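Local coordinates for NAD-dependent epimerase/dehydratase domain-containing protein (Ruegeria pomeroyi DSS-3, PDB 3IUS) that is of unknown function but probably binds NAD or a related dinucleotide through a Rossmann-type domain related to the short-chain dehydrogenases/reductases, at residues H13-A17 with I154-R159; I170-K175 with L230-F236; Q178-I183 with D209-P215; D217-A222 with Y273-E278. All coordinates share one frame; numbering follows the deposited sequence.

Interaction 1 of 4, residues H13-A17 with I154-R159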
loop_
_atom_site.group_PDB
_atom_site.type_symbol
_atom_site.label_atom_id
_atom_site.label_comp_id
_atom_site.label_asym_id
_atom_site.label_seq_id
_atom_site.Cartn_x
_atom_site.Cartn_y
_atom_site.Cartn_z
ATOM N N HIS A 13 2.451 -4.674 -11.091
ATOM C CA HIS A 13 2.276 -5.864 -10.268
ATOM C C HIS A 13 3.517 -6.118 -9.418
ATOM O O HIS A 13 4.383 -6.906 -9.796
ATOM C CB HIS A 13 2.028 -7.066 -11.171
ATOM C CG HIS A 13 1.498 -8.269 -10.455
ATOM N ND1 HIS A 13 0.166 -8.414 -10.129
ATOM C CD2 HIS A 13 2.115 -9.396 -10.028
ATOM C CE1 HIS A 13 -0.011 -9.573 -9.519
ATOM N NE2 HIS A 13 1.155 -10.189 -9.446
ATOM N N GLY A 14 3.591 -5.456 -8.268
ATOM C CA GLY A 14 4.764 -5.546 -7.416
ATOM C C GLY A 14 4.528 -6.303 -6.122
ATOM O O GLY A 14 3.730 -7.234 -6.069
ATOM N N TYR A 15 5.229 -5.883 -5.075
ATOM C CA TYR A 15 5.215 -6.566 -3.787
ATOM C C TYR A 15 3.808 -6.914 -3.297
ATOM O O TYR A 15 3.516 -8.076 -3.008
ATOM C CB TYR A 15 5.963 -5.729 -2.742
ATOM C CG TYR A 15 6.116 -6.418 -1.405
ATOM C CD1 TYR A 15 7.064 -7.419 -1.221
ATOM C CD2 TYR A 15 5.316 -6.066 -0.331
ATOM C CE1 TYR A 15 7.199 -8.056 0.003
ATOM C CE2 TYR A 15 5.441 -6.694 0.893
ATOM C CZ TYR A 15 6.384 -7.685 1.057
ATOM O OH TYR A 15 6.502 -8.305 2.278
ATOM N N THR A 16 2.944 -5.907 -3.219
ATOM C CA THR A 16 1.587 -6.083 -2.710
ATOM C C THR A 16 0.714 -6.928 -3.634
ATOM O O THR A 16 0.091 -7.892 -3.195
ATOM C CB THR A 16 0.906 -4.722 -2.459
ATOM O OG1 THR A 16 1.579 -4.050 -1.388
ATOM C CG2 THR A 16 -0.563 -4.898 -2.097
ATOM N N ALA A 17 0.664 -6.561 -4.909
ATOM C CA ALA A 17 -0.189 -7.254 -5.873
ATOM C C ALA A 17 0.181 -8.735 -6.028
ATOM O O ALA A 17 -0.674 -9.569 -6.310
ATOM C CB ALA A 17 -0.146 -6.542 -7.224
ATOM N N ILE A 154 3.962 -0.285 4.308
ATOM C CA ILE A 154 3.856 -1.724 4.093
ATOM C C ILE A 154 5.031 -2.515 4.670
ATOM O O ILE A 154 6.193 -2.126 4.515
ATOM C CB ILE A 154 3.719 -2.048 2.593
ATOM C CG1 ILE A 154 2.540 -1.276 1.988
ATOM C CG2 ILE A 154 3.548 -3.547 2.383
ATOM C CD1 ILE A 154 2.489 -1.331 0.482
ATOM N N TYR A 155 4.721 -3.621 5.338
ATOM C CA TYR A 155 5.748 -4.566 5.767
ATOM C C TYR A 155 5.263 -6.001 5.613
ATOM O O TYR A 155 4.072 -6.254 5.404
ATOM C CB TYR A 155 6.231 -4.276 7.196
ATOM C CG TYR A 155 5.333 -4.782 8.317
ATOM C CD1 TYR A 155 5.738 -5.831 9.137
ATOM C CD2 TYR A 155 4.091 -4.197 8.572
ATOM C CE1 TYR A 155 4.932 -6.289 10.173
ATOM C CE2 TYR A 155 3.277 -4.651 9.610
ATOM C CZ TYR A 155 3.700 -5.703 10.400
ATOM O OH TYR A 155 2.907 -6.155 11.436
ATOM N N GLY A 156 6.194 -6.941 5.697
ATOM C CA GLY A 156 5.880 -8.333 5.444
ATOM C C GLY A 156 7.114 -9.153 5.120
ATOM O O GLY A 156 8.243 -8.685 5.287
ATOM N N PRO A 157 6.910 -10.392 4.653
ATOM C CA PRO A 157 8.042 -11.260 4.317
ATOM C C PRO A 157 8.930 -10.575 3.288
ATOM O O PRO A 157 8.415 -10.048 2.305
ATOM C CB PRO A 157 7.369 -12.487 3.696
ATOM C CG PRO A 157 5.978 -12.478 4.227
ATOM C CD PRO A 157 5.613 -11.029 4.370
ATOM N N GLY A 158 10.238 -10.565 3.518
ATOM C CA GLY A 158 11.159 -9.958 2.575
ATOM C C GLY A 158 11.204 -8.452 2.722
ATOM O O GLY A 158 12.089 -7.793 2.181
ATOM N N ARG A 159 10.242 -7.898 3.450
ATOM C CA ARG A 159 10.252 -6.473 3.749
ATOM C C ARG A 159 10.074 -6.245 5.247
ATOM O O ARG A 159 9.107 -5.619 5.689
ATOM C CB ARG A 159 9.182 -5.737 2.941
ATOM C CG ARG A 159 9.324 -4.223 2.977
ATOM C CD ARG A 159 8.431 -3.554 1.949
ATOM N NE ARG A 159 8.880 -3.812 0.584
ATOM C CZ ARG A 159 8.199 -3.453 -0.499
ATOM N NH1 ARG A 159 7.039 -2.825 -0.366
ATOM N NH2 ARG A 159 8.672 -3.724 -1.708
#

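Interaction 2 of 4, residues I170-K175 with L230-F236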
loop_
_atom_site.group_PDB
_atom_site.type_symbol
_atom_site.label_atom_id
_atom_site.label_comp_id
_atom_site.label_asym_id
_atom_site.label_seq_id
_atom_site.Cartn_x
_atom_site.Cartn_y
_atom_site.Cartn_z
ATOM N N ILE A 170 22.704 1.672 11.732
ATOM C CA ILE A 170 21.286 1.789 12.067
ATOM C C ILE A 170 21.103 2.706 13.270
ATOM O O ILE A 170 21.826 2.602 14.262
ATOM C CB ILE A 170 20.646 0.420 12.376
ATOM C CG1 ILE A 170 21.627 -0.462 13.152
ATOM C CG2 ILE A 170 20.208 -0.266 11.093
ATOM C CD1 ILE A 170 21.040 -1.783 13.607
ATOM N N ARG A 171 20.135 3.605 13.177
ATOM C CA ARG A 171 19.897 4.567 14.241
ATOM C C ARG A 171 18.405 4.790 14.420
ATOM O O ARG A 171 17.631 4.668 13.472
ATOM C CB ARG A 171 20.611 5.885 13.928
ATOM C CG ARG A 171 20.421 6.358 12.496
ATOM C CD ARG A 171 21.718 6.900 11.905
ATOM N NE ARG A 171 22.022 8.264 12.330
ATOM C CZ ARG A 171 21.546 9.356 11.739
ATOM N NH1 ARG A 171 20.723 9.247 10.700
ATOM N NH2 ARG A 171 21.883 10.559 12.189
ATOM N N ARG A 172 18.004 5.096 15.647
ATOM C CA ARG A 172 16.606 5.388 15.928
ATOM C C ARG A 172 16.404 6.898 15.969
ATOM O O ARG A 172 16.946 7.580 16.837
ATOM C CB ARG A 172 16.167 4.729 17.241
ATOM C CG ARG A 172 16.100 3.204 17.173
ATOM C CD ARG A 172 15.714 2.581 18.507
ATOM N NE ARG A 172 16.699 2.887 19.542
ATOM C CZ ARG A 172 16.414 3.510 20.680
ATOM N NH1 ARG A 172 15.163 3.873 20.940
ATOM N NH2 ARG A 172 17.375 3.752 21.562
ATOM N N ILE A 173 15.638 7.419 15.014
ATOM C CA ILE A 173 15.358 8.849 14.955
ATOM C C ILE A 173 14.192 9.191 15.871
ATOM O O ILE A 173 13.088 8.659 15.711
ATOM C CB ILE A 173 15.002 9.301 13.524
ATOM C CG1 ILE A 173 16.064 8.836 12.524
ATOM C CG2 ILE A 173 14.808 10.808 13.472
ATOM C CD1 ILE A 173 17.450 9.370 12.803
ATOM N N ILE A 174 14.428 10.098 16.813
ATOM C CA ILE A 174 13.410 10.466 17.795
ATOM C C ILE A 174 12.754 11.822 17.514
ATOM O O ILE A 174 13.348 12.864 17.744
ATOM C CB ILE A 174 13.997 10.475 19.223
ATOM C CG1 ILE A 174 14.780 9.190 19.486
ATOM C CG2 ILE A 174 12.892 10.646 20.258
ATOM C CD1 ILE A 174 13.927 7.947 19.404
ATOM N N LYS A 175 11.521 11.808 17.006
ATOM C CA LYS A 175 10.746 13.032 16.864
ATOM C C LYS A 175 9.625 12.969 17.893
ATOM O O LYS A 175 8.818 12.037 17.868
ATOM C CB LYS A 175 10.133 13.123 15.464
ATOM C CG LYS A 175 9.182 14.298 15.271
ATOM C CD LYS A 175 9.927 15.551 14.864
ATOM C CE LYS A 175 8.996 16.746 14.742
ATOM N NZ LYS A 175 7.922 16.545 13.741
ATOM N N LEU A 230 19.949 -2.578 21.864
ATOM C CA LEU A 230 19.100 -1.490 21.401
ATOM C C LEU A 230 19.940 -0.479 20.627
ATOM O O LEU A 230 20.867 0.118 21.179
ATOM C CB LEU A 230 18.425 -0.820 22.599
ATOM C CG LEU A 230 17.594 0.439 22.360
ATOM C CD1 LEU A 230 16.388 0.121 21.485
ATOM C CD2 LEU A 230 17.154 1.037 23.689
ATOM N N PRO A 231 19.635 -0.296 19.333
ATOM C CA PRO A 231 20.358 0.687 18.521
ATOM C C PRO A 231 20.304 2.072 19.160
ATOM O O PRO A 231 19.315 2.402 19.821
ATOM C CB PRO A 231 19.584 0.684 17.198
ATOM C CG PRO A 231 18.935 -0.658 17.152
ATOM C CD PRO A 231 18.588 -0.995 18.564
ATOM N N PRO A 232 21.362 2.877 18.973
ATOM C CA PRO A 232 21.420 4.221 19.564
ATOM C C PRO A 232 20.355 5.147 18.986
ATOM O O PRO A 232 19.981 5.008 17.819
ATOM C CB PRO A 232 22.809 4.721 19.168
ATOM C CG PRO A 232 23.175 3.934 17.962
ATOM C CD PRO A 232 22.513 2.597 18.097
ATOM N N ALA A 233 19.882 6.084 19.798
ATOM C CA ALA A 233 18.890 7.050 19.349
ATOM C C ALA A 233 19.533 8.407 19.060
ATOM O O ALA A 233 20.538 8.782 19.666
ATOM C CB ALA A 233 17.779 7.194 20.381
ATOM N N VAL A 234 18.956 9.124 18.105
ATOM C CA VAL A 234 19.396 10.473 17.776
ATOM C C VAL A 234 18.180 11.373 17.636
ATOM O O VAL A 234 17.180 10.977 17.025
ATOM C CB VAL A 234 20.210 10.497 16.469
ATOM C CG1 VAL A 234 19.532 9.647 15.403
ATOM C CG2 VAL A 234 20.400 11.926 15.983
ATOM N N ASP A 235 18.258 12.573 18.208
ATOM C CA ASP A 235 17.144 13.511 18.140
ATOM C C ASP A 235 16.904 13.949 16.704
ATOM O O ASP A 235 17.836 14.252 15.965
ATOM C CB ASP A 235 17.394 14.735 19.026
ATOM C CG ASP A 235 17.105 14.467 20.494
ATOM O OD1 ASP A 235 17.505 15.300 21.333
ATOM O OD2 ASP A 235 16.469 13.435 20.810
ATOM N N PHE A 236 15.635 13.977 16.315
ATOM C CA PHE A 236 15.247 14.362 14.970
ATOM C C PHE A 236 15.948 15.634 14.484
ATOM O O PHE A 236 16.475 15.674 13.374
ATOM C CB PHE A 236 13.726 14.523 14.907
ATOM C CG PHE A 236 13.245 15.287 13.717
ATOM C CD1 PHE A 236 12.842 16.604 13.847
ATOM C CD2 PHE A 236 13.195 14.693 12.468
ATOM C CE1 PHE A 236 12.392 17.317 12.755
ATOM C CE2 PHE A 236 12.745 15.400 11.370
ATOM C CZ PHE A 236 12.343 16.717 11.513
#

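Interaction 3 of 4, residues Q178-I183 with D209-P215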
loop_
_atom_site.group_PDB
_atom_site.type_symbol
_atom_site.label_atom_id
_atom_site.label_comp_id
_atom_site.label_asym_id
_atom_site.label_seq_id
_atom_site.Cartn_x
_atom_site.Cartn_y
_atom_site.Cartn_z
ATOM N N GLN A 178 5.895 11.668 17.485
ATOM C CA GLN A 178 5.761 11.061 16.159
ATOM C C GLN A 178 5.320 9.600 16.194
ATOM O O GLN A 178 5.875 8.789 16.913
ATOM C CB GLN A 178 7.067 11.170 15.371
ATOM C CG GLN A 178 6.952 10.665 13.945
ATOM C CD GLN A 178 6.253 11.656 13.041
ATOM O OE1 GLN A 178 6.584 12.836 13.028
ATOM N NE2 GLN A 178 5.276 11.181 12.284
ATOM N N VAL A 179 4.303 9.278 15.408
ATOM C CA VAL A 179 3.955 7.888 15.185
ATOM C C VAL A 179 3.806 7.664 13.682
ATOM O O VAL A 179 3.525 8.609 12.932
ATOM C CB VAL A 179 2.647 7.516 15.899
ATOM C CG1 VAL A 179 2.786 7.690 17.403
ATOM C CG2 VAL A 179 1.503 8.367 15.369
ATOM N N PHE A 180 4.002 6.424 13.242
ATOM C CA PHE A 180 3.747 6.056 11.851
ATOM C C PHE A 180 2.701 4.950 11.750
ATOM O O PHE A 180 2.567 4.121 12.645
ATOM C CB PHE A 180 5.030 5.612 11.149
ATOM C CG PHE A 180 5.994 6.727 10.887
ATOM C CD1 PHE A 180 5.548 7.957 10.436
ATOM C CD2 PHE A 180 7.353 6.535 11.062
ATOM C CE1 PHE A 180 6.440 8.985 10.182
ATOM C CE2 PHE A 180 8.251 7.557 10.809
ATOM C CZ PHE A 180 7.792 8.784 10.374
ATOM N N SER A 181 1.943 4.944 10.662
ATOM C CA SER A 181 0.998 3.870 10.454
ATOM C C SER A 181 1.642 2.747 9.657
ATOM O O SER A 181 2.401 2.993 8.713
ATOM C CB SER A 181 -0.235 4.377 9.705
ATOM O OG SER A 181 -0.721 5.557 10.302
ATOM N N ARG A 182 1.315 1.514 10.035
ATOM C CA ARG A 182 1.810 0.329 9.348
ATOM C C ARG A 182 0.687 -0.626 8.965
ATOM O O ARG A 182 -0.353 -0.666 9.617
ATOM C CB ARG A 182 2.777 -0.439 10.244
ATOM C CG ARG A 182 3.657 0.414 11.124
ATOM C CD ARG A 182 4.734 -0.452 11.749
ATOM N NE ARG A 182 5.480 -1.174 10.721
ATOM C CZ ARG A 182 6.117 -2.326 10.913
ATOM N NH1 ARG A 182 6.108 -2.916 12.101
ATOM N NH2 ARG A 182 6.759 -2.898 9.909
ATOM N N ILE A 183 0.939 -1.432 7.937
ATOM C CA ILE A 183 0.043 -2.513 7.544
ATOM C C ILE A 183 0.832 -3.709 7.001
ATOM O O ILE A 183 1.769 -3.540 6.228
ATOM C CB ILE A 183 -0.982 -2.034 6.493
ATOM C CG1 ILE A 183 -2.047 -3.105 6.243
ATOM C CG2 ILE A 183 -0.284 -1.639 5.190
ATOM C CD1 ILE A 183 -3.009 -3.302 7.391
ATOM N N ASP A 209 -3.091 -0.947 10.356
ATOM C CA ASP A 209 -3.404 -1.750 11.529
ATOM C C ASP A 209 -3.919 -0.907 12.704
ATOM O O ASP A 209 -4.208 0.282 12.551
ATOM C CB ASP A 209 -2.219 -2.645 11.923
ATOM C CG ASP A 209 -1.094 -1.880 12.570
ATOM O OD1 ASP A 209 -1.305 -0.715 12.978
ATOM O OD2 ASP A 209 0.009 -2.460 12.688
ATOM N N ASP A 210 -4.037 -1.539 13.867
ATOM C CA ASP A 210 -4.713 -0.940 15.013
ATOM C C ASP A 210 -3.850 -0.022 15.868
ATOM O O ASP A 210 -4.363 0.666 16.751
ATOM C CB ASP A 210 -5.284 -2.037 15.913
ATOM C CG ASP A 210 -6.507 -2.698 15.316
ATOM O OD1 ASP A 210 -7.030 -2.171 14.319
ATOM O OD2 ASP A 210 -6.932 -3.743 15.846
ATOM N N GLU A 211 -2.546 -0.016 15.624
ATOM C CA GLU A 211 -1.638 0.631 16.560
ATOM C C GLU A 211 -0.608 1.549 15.905
ATOM O O GLU A 211 0.488 1.111 15.535
ATOM C CB GLU A 211 -0.942 -0.417 17.427
ATOM C CG GLU A 211 -0.030 0.173 18.480
ATOM C CD GLU A 211 0.439 -0.854 19.493
ATOM O OE1 GLU A 211 -0.136 -1.959 19.537
ATOM O OE2 GLU A 211 1.383 -0.548 20.250
ATOM N N PRO A 212 -0.969 2.832 15.745
ATOM C CA PRO A 212 0.016 3.838 15.355
ATOM C C PRO A 212 1.207 3.713 16.282
ATOM O O PRO A 212 1.018 3.627 17.495
ATOM C CB PRO A 212 -0.714 5.146 15.619
ATOM C CG PRO A 212 -2.152 4.810 15.355
ATOM C CD PRO A 212 -2.340 3.381 15.787
ATOM N N VAL A 213 2.401 3.699 15.720
ATOM C CA VAL A 213 3.574 3.376 16.514
ATOM C C VAL A 213 4.749 4.285 16.188
ATOM O O VAL A 213 5.005 4.593 15.030
ATOM C CB VAL A 213 3.962 1.886 16.331
ATOM C CG1 VAL A 213 4.279 1.576 14.870
ATOM C CG2 VAL A 213 5.143 1.523 17.217
ATOM N N PRO A 214 5.467 4.735 17.223
ATOM C CA PRO A 214 6.715 5.466 16.993
ATOM C C PRO A 214 7.694 4.559 16.253
ATOM O O PRO A 214 7.892 3.421 16.678
ATOM C CB PRO A 214 7.221 5.745 18.412
ATOM C CG PRO A 214 5.986 5.701 19.271
ATOM C CD PRO A 214 5.123 4.641 18.650
ATOM N N PRO A 215 8.282 5.046 15.147
ATOM C CA PRO A 215 9.164 4.238 14.303
ATOM C C PRO A 215 10.307 3.635 15.119
ATOM O O PRO A 215 10.745 2.524 14.841
ATOM C CB PRO A 215 9.709 5.261 13.292
ATOM C CG PRO A 215 9.433 6.610 13.927
ATOM C CD PRO A 215 8.126 6.404 14.600
HETATM O O HOH W 1 0.103 1.411 12.615
#

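Interaction 4 of 4, residues D217-A222 with Y273-E278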
loop_
_atom_site.group_PDB
_atom_site.type_symbol
_atom_site.label_atom_id
_atom_site.label_comp_id
_atom_site.label_asym_id
_atom_site.label_seq_id
_atom_site.Cartn_x
_atom_site.Cartn_y
_atom_site.Cartn_z
ATOM N N ASP A 217 10.210 2.454 17.993
ATOM C CA ASP A 217 9.741 1.317 18.780
ATOM C C ASP A 217 9.771 0.040 17.950
ATOM O O ASP A 217 9.959 -1.052 18.479
ATOM C CB ASP A 217 8.320 1.562 19.297
ATOM C CG ASP A 217 8.273 2.541 20.459
ATOM O OD1 ASP A 217 9.333 3.066 20.862
ATOM O OD2 ASP A 217 7.166 2.772 20.980
ATOM N N VAL A 218 9.553 0.170 16.648
ATOM C CA VAL A 218 9.589 -1.000 15.785
ATOM C C VAL A 218 11.010 -1.542 15.729
ATOM O O VAL A 218 11.253 -2.734 15.955
ATOM C CB VAL A 218 9.083 -0.678 14.386
ATOM C CG1 VAL A 218 9.127 -1.923 13.513
ATOM C CG2 VAL A 218 7.667 -0.144 14.469
ATOM N N ILE A 219 11.940 -0.646 15.430
ATOM C CA ILE A 219 13.364 -0.955 15.425
ATOM C C ILE A 219 13.787 -1.577 16.753
ATOM O O ILE A 219 14.482 -2.599 16.784
ATOM C CB ILE A 219 14.177 0.325 15.166
ATOM C CG1 ILE A 219 13.979 0.795 13.723
ATOM C CG2 ILE A 219 15.658 0.111 15.493
ATOM C CD1 ILE A 219 14.617 2.135 13.417
ATOM N N ALA A 220 13.365 -0.964 17.854
ATOM C CA ALA A 220 13.696 -1.491 19.171
ATOM C C ALA A 220 13.170 -2.913 19.367
ATOM O O ALA A 220 13.863 -3.772 19.887
ATOM C CB ALA A 220 13.162 -0.569 20.266
ATOM N N TYR A 221 11.931 -3.161 18.950
ATOM C CA TYR A 221 11.325 -4.468 19.182
ATOM C C TYR A 221 11.987 -5.561 18.346
ATOM O O TYR A 221 12.142 -6.695 18.803
ATOM C CB TYR A 221 9.810 -4.436 18.919
ATOM C CG TYR A 221 9.104 -5.648 19.481
ATOM C CD1 TYR A 221 9.204 -5.966 20.833
ATOM C CD2 TYR A 221 8.343 -6.480 18.667
ATOM C CE1 TYR A 221 8.568 -7.074 21.355
ATOM C CE2 TYR A 221 7.707 -7.591 19.182
ATOM C CZ TYR A 221 7.815 -7.879 20.527
ATOM O OH TYR A 221 7.181 -8.984 21.044
ATOM N N ALA A 222 12.379 -5.219 17.125
ATOM C CA ALA A 222 13.070 -6.161 16.256
ATOM C C ALA A 222 14.394 -6.563 16.915
ATOM O O ALA A 222 14.755 -7.738 16.947
ATOM C CB ALA A 222 13.317 -5.541 14.891
ATOM N N TYR A 273 2.269 -4.178 15.290
ATOM C CA TYR A 273 3.631 -4.472 14.846
ATOM C C TYR A 273 4.288 -5.569 15.670
ATOM O O TYR A 273 5.157 -6.280 15.172
ATOM C CB TYR A 273 4.509 -3.209 14.871
ATOM C CG TYR A 273 4.914 -2.770 16.256
ATOM C CD1 TYR A 273 6.179 -3.049 16.758
ATOM C CD2 TYR A 273 4.034 -2.075 17.066
ATOM C CE1 TYR A 273 6.544 -2.649 18.029
ATOM C CE2 TYR A 273 4.388 -1.676 18.330
ATOM C CZ TYR A 273 5.645 -1.966 18.808
ATOM O OH TYR A 273 5.980 -1.564 20.073
ATOM N N ARG A 274 3.886 -5.702 16.931
ATOM C CA ARG A 274 4.476 -6.724 17.788
ATOM C C ARG A 274 4.105 -8.133 17.336
ATOM O O ARG A 274 4.966 -8.997 17.265
ATOM C CB ARG A 274 4.144 -6.501 19.269
ATOM C CG ARG A 274 4.912 -5.327 19.902
ATOM C CD ARG A 274 4.558 -5.131 21.374
ATOM N NE ARG A 274 3.113 -5.048 21.588
ATOM C CZ ARG A 274 2.382 -3.963 21.341
ATOM N NH1 ARG A 274 2.964 -2.871 20.867
ATOM N NH2 ARG A 274 1.072 -3.971 21.561
ATOM N N VAL A 275 2.833 -8.371 17.021
ATOM C CA VAL A 275 2.442 -9.701 16.561
ATOM C C VAL A 275 2.931 -9.949 15.136
ATOM O O VAL A 275 3.304 -11.072 14.784
ATOM C CB VAL A 275 0.918 -9.948 16.671
ATOM C CG1 VAL A 275 0.526 -10.173 18.129
ATOM C CG2 VAL A 275 0.155 -8.796 16.090
ATOM N N GLY A 276 2.939 -8.894 14.325
ATOM C CA GLY A 276 3.474 -8.984 12.977
ATOM C C GLY A 276 4.961 -9.321 12.983
ATOM O O GLY A 276 5.422 -10.189 12.239
ATOM N N LEU A 277 5.714 -8.629 13.825
ATOM C CA LEU A 277 7.157 -8.851 13.911
ATOM C C LEU A 277 7.537 -10.227 14.454
ATOM O O LEU A 277 8.508 -10.838 13.998
ATOM C CB LEU A 277 7.840 -7.753 14.738
ATOM C CG LEU A 277 8.552 -6.649 13.950
ATOM C CD1 LEU A 277 7.620 -6.056 12.936
ATOM C CD2 LEU A 277 9.120 -5.557 14.859
ATOM N N GLU A 278 6.791 -10.704 15.442
ATOM C CA GLU A 278 7.057 -12.019 16.006
ATOM C C GLU A 278 6.861 -13.105 14.950
ATOM O O GLU A 278 7.655 -14.038 14.859
ATOM C CB GLU A 278 6.178 -12.268 17.231
ATOM C CG GLU A 278 6.364 -11.218 18.314
ATOM C CD GLU A 278 5.505 -11.463 19.538
ATOM O OE1 GLU A 278 5.869 -12.340 20.352
ATOM O OE2 GLU A 278 4.476 -10.768 19.690
HETATM O O HOH W 2 5.053 0.785 20.885
#

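Interaction 1 of 4, residues H13-A17 with I154-R159
Tyr15 reaches across to the turn of residues 156-159 and is held there at its face and at its hydroxyl end. Its CG lies anti to the backbone N (chi1 -174°), which sends the ring outward from the start of helix 15-24. The guanidinium of Arg159 lies flat over one ring face, with CZ 4.1 Å from the ring centroid of Tyr15 and the two planes 23° apart. The two side chains slide past each other in opposite directions. With CZ over the ring face, the stack is also a cation-pi contact. At the ring edge, Tyr15 OH donates to Pro157 O at 2.6 Å, meeting that oxygen from above the carbonyl plane. On the CE2 side of the ring edge, Ile154 CG2 lies 4.0 Å from Tyr15 CE2. Ile154 CD1 meets Thr16 OG1 at 3.4 Å, the two side chains crossing at about a right angle. Gly156 to Arg159 form a type II beta turn. A CB on Gly156 would run into the Tyr15 hydroxyl. Gly14 and Ala17 fit a Rossmann-type GxGxxA pattern, consistent with a dinucleotide-binding loop. The hydroxyl bond and the stack together probably restrict the ring's position and tilt, and the pi face would favour the positive charge of Arg159.

Interaction 2 of 4, residues I170-K175 with L230-F236
Strands 172-174 and 233-235 run parallel with a 32° angle between their directions, and backbone bonds such as Arg172 N to Pro232 O (2.9 Å) join them. They make a two-stranded parallel sheet at the protein surface, apart from the large Rossmann-type sheet. Arg172 carries the polar side-chain contact. Its NE and NH2 both donate to Pro231 O, NE at 2.7 Å, with that oxygen in the guanidinium plane. Leu230 CD1 covers one face of the guanidinium and Ala233 CB the opposite face. A leucine in place of Arg172 would probably leave Pro231 O without its two side-chain donors and lose the flat group held between Leu230 and Ala233. Ile174 CG1 lies 3.7 Å from Ala233 CB, on the face of the sheet that carries Arg172. Ile173 and Val234 share the other face. Arg171 NH2 bonds to Ala239 O. At the far end Lys175 runs alongside Phe236. The Lys175 chain bends at chi2 (86°), which brings its middle over the ring, while NZ goes on to bond Tyr249 O. Lys175 CD stands over the ring face, 3.7 Å from the centroid of Phe236.

Interaction 3 of 4, residues Q178-I183 with D209-P215
Phe180 and Val213 bond to each other twice through their backbones, Phe180 N to Val213 O at 2.7 Å and Val213 N to Phe180 O at 3.1 Å. This is a single antiparallel bridge of the hydrogen-bonded kind. It ties the chain entering strand 182-184 of the Rossmann-type sheet to the loop that leads into helix 215-226. A third backbone bond, Asp209 N to Arg182 O (2.8 Å), closes the other end. Asp209 also shapes its own loop: OD1 accepts from Glu211 N in an Asx turn, met from above the carboxylate plane. CG of Asp209 sits between its backbone N and carbonyl carbon (chi1 74°), which brings OD1 within hydrogen-bonding reach of Glu211 N. A water that accepts from Arg182 N lies 2.6 Å from Asp209 OD1. With an alanine in place of Asp209, Glu211 N and this water would probably lose their carboxylate partner, and the turn could open. Outside these bonds the packing is apolar and rich in proline. Val179 lies alongside Pro212 and Pro214, with CG2 to Pro212 CB at 3.9 Å. Val213 CG1 rests on Arg182 CD. Phe180 and Pro215 cross at about a right angle, with Phe180 CE2 3.5 Å from Pro215 CG.

Interaction 4 of 4, residues D217-A222 with Y273-E278
Two helices pack here through aromatic and aliphatic side chains, in the part of the chain that follows strand 204-207. Segments 217-222 and 273-278 run in roughly the same direction, with axes 38° apart and 10.5 Å at closest approach. Tyr221 is the central side chain. It enters as a knob into a hole formed by Tyr273, Arg274, Leu277 and Glu278. With chi1 at -165° the ring extends away from its own backbone N, toward the other helix. Arg274 CG stands over one ring face, 3.8 Å from the Tyr221 centroid, while the guanidinium of Arg274 goes on to a salt bridge with Glu211. Leu277 CD2 lies at the ring edge. This single knob-into-hole contact joins helix 215-226 to helix 273-282, beside Arg182 of strand 182-184. The rings of Tyr221 and Tyr273 are steeply inclined, with planes at 82°. Tyr273 CE1 meets Tyr221 CB at 3.8 Å, and Tyr273 CD1 lies 4.0 Å from Val218 CG2. Leu277 CD2 packs against Val218, 3.9 Å from its CG1, and also reaches Ala222 CB. At the polar end, one water donates to Asp217 OD2 at 2.9 Å and hydrogen-bonds to Tyr273 OH at 2.7 Å.

Overall arrangement
Interaction 1 lies at the probable dinucleotide-binding side of the Rossmann-type sheet. Interaction 3 ties a strand of the same sheet to the loop before helix 215-226, and interactions 2 and 4 lie farther out. Interactions 1 and 3 meet along neighbouring strands, where Tyr155 N lies 3.1 Å from Ile183 O, and their centres are 17 Å apart. Tyr155 also packs on Leu277 and so links interaction 1 to interaction 4. Interactions 3 and 4 are the nearest pair, with centres 11 Å apart. The Glu211 to Arg274 salt bridge joins them. Interaction 2 is outermost, 25 Å from interaction 1 between centres. It touches interaction 4 where Arg172 and Pro231 pack on Ile219, and Leu230 on Ala220.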